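PDB 6AF4: HigA antitoxin from Streptococcus pneumoniae TIGR4, which probably binds DNA through a helix-turn-helix domain as the antitoxin of a HigBA-type toxin-antitoxin pair. Local coordinates for residues S54-P59 with L77-S82. Sequence-based numbering, arbitrary orientation.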
# COMPACT_ATOMS: atom_id res chain seq x y z
N SER H 54 7.84 -1.67 15.60
CA SER H 54 7.92 -1.41 14.17
C SER H 54 8.93 -0.34 13.77
O SER H 54 9.25 -0.19 12.59
CB SER H 54 6.54 -1.01 13.65
OG SER H 54 6.11 0.19 14.27
N GLY H 55 9.44 0.41 14.74
CA GLY H 55 10.33 1.52 14.45
C GLY H 55 9.59 2.74 13.89
O GLY H 55 10.19 3.79 13.69
N VAL H 56 8.30 2.58 13.64
CA VAL H 56 7.45 3.67 13.16
C VAL H 56 6.93 4.47 14.35
O VAL H 56 6.55 3.89 15.37
CB VAL H 56 6.27 3.13 12.33
CG1 VAL H 56 5.33 4.26 11.92
CG2 VAL H 56 6.77 2.39 11.10
N SER H 57 6.92 5.79 14.24
CA SER H 57 6.57 6.63 15.38
C SER H 57 5.08 6.62 15.68
O SER H 57 4.28 6.07 14.92
CB SER H 57 7.04 8.07 15.14
OG SER H 57 6.41 8.62 14.00
N GLN H 58 4.70 7.23 16.80
CA GLN H 58 3.31 7.27 17.24
C GLN H 58 2.38 8.18 16.42
O GLN H 58 1.25 7.79 16.13
CB GLN H 58 3.24 7.64 18.73
CG GLN H 58 1.94 7.21 19.39
CD GLN H 58 2.11 6.88 20.86
OE1 GLN H 58 3.03 6.15 21.24
NE2 GLN H 58 1.22 7.42 21.69
N PRO H 59 2.83 9.40 16.08
CA PRO H 59 1.91 10.20 15.25
C PRO H 59 1.66 9.57 13.88
O PRO H 59 0.56 9.71 13.34
CB PRO H 59 2.64 11.54 15.10
CG PRO H 59 3.51 11.62 16.31
CD PRO H 59 3.97 10.21 16.55
N LEU H 77 3.76 -1.70 5.56
CA LEU H 77 4.42 -3.00 5.59
C LEU H 77 5.18 -3.22 6.90
O LEU H 77 5.25 -4.34 7.40
CB LEU H 77 5.38 -3.13 4.40
CG LEU H 77 4.74 -3.27 3.01
CD1 LEU H 77 5.78 -3.05 1.92
CD2 LEU H 77 4.08 -4.63 2.86
N LYS H 78 5.74 -2.14 7.45
CA LYS H 78 6.45 -2.21 8.72
C LYS H 78 5.49 -2.51 9.88
O LYS H 78 5.74 -3.42 10.68
CB LYS H 78 7.18 -0.90 9.01
CG LYS H 78 8.48 -0.71 8.24
CD LYS H 78 9.25 0.50 8.76
CE LYS H 78 10.40 0.87 7.84
NZ LYS H 78 11.14 2.06 8.35
N VAL H 79 4.41 -1.74 9.96
CA VAL H 79 3.43 -1.91 11.02
C VAL H 79 2.78 -3.29 10.95
O VAL H 79 2.62 -3.95 11.98
CB VAL H 79 2.34 -0.82 10.95
CG1 VAL H 79 1.23 -1.11 11.94
CG2 VAL H 79 2.95 0.55 11.20
N LEU H 80 2.43 -3.72 9.75
CA LEU H 80 1.82 -5.04 9.56
C LEU H 80 2.76 -6.17 9.94
O LEU H 80 2.32 -7.18 10.50
CB LEU H 80 1.36 -5.21 8.10
CG LEU H 80 0.13 -4.42 7.66
CD1 LEU H 80 -0.17 -4.66 6.19
CD2 LEU H 80 -1.08 -4.77 8.52
N ALA H 81 4.04 -6.01 9.65
CA ALA H 81 5.04 -7.04 9.92
C ALA H 81 5.14 -7.35 11.41
O ALA H 81 5.29 -8.50 11.81
CB ALA H 81 6.40 -6.62 9.38
N SER H 82 5.04 -6.30 12.23
CA SER H 82 5.05 -6.46 13.68
C SER H 82 3.84 -7.26 14.15
O SER H 82 3.90 -7.94 15.18
CB SER H 82 5.06 -5.09 14.36
OG SER H 82 6.07 -4.25 13.82
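Two backbone carbonyls, those of S54 and K78, are the flat groups where these segments meet. The S54 carbonyl points its oxygen almost straight at the lysine chain, with S54 O 3.9 Å from K78 CD. S54 CB lies over one face of the K78 carbonyl, 3.9 Å from K78 O, and also packs against S82 OG. On that same side S82 OG leans in and donates to K78 O at 3.3 Å, tilted 26° from the carbonyl plane; the weak backbone bond from S82 N reaches the oxygen from the opposite side of the plane.

S54 turns its hydroxyl between its own backbone N and carbonyl carbon (chi1 62°), where OG accepts from V56 N at 3.3 Å with an N-H...O angle of 154°. That makes an ST turn, and the same hydroxyl is hydrogen-bonded to L50 O one helical turn back. This is the turn of the helix-turn-helix: helix 47-54 stops, G55 takes a positive phi, and helix 58-65 starts just after S57. Helix 73-82 is packed against the turn through K78, V79 and S82.

V56 CG2 rests on the extended lysine chain, 3.9 Å from both K78 CB and K78 CD; with CG1 anti to the backbone N, it is the branch sent across. V56 CG2 also lies 4.2 Å from V79 CG2. V79 runs on into the domain core, touching L50, I61, M64 and L36, while K78 also packs on E25 of the second subunit.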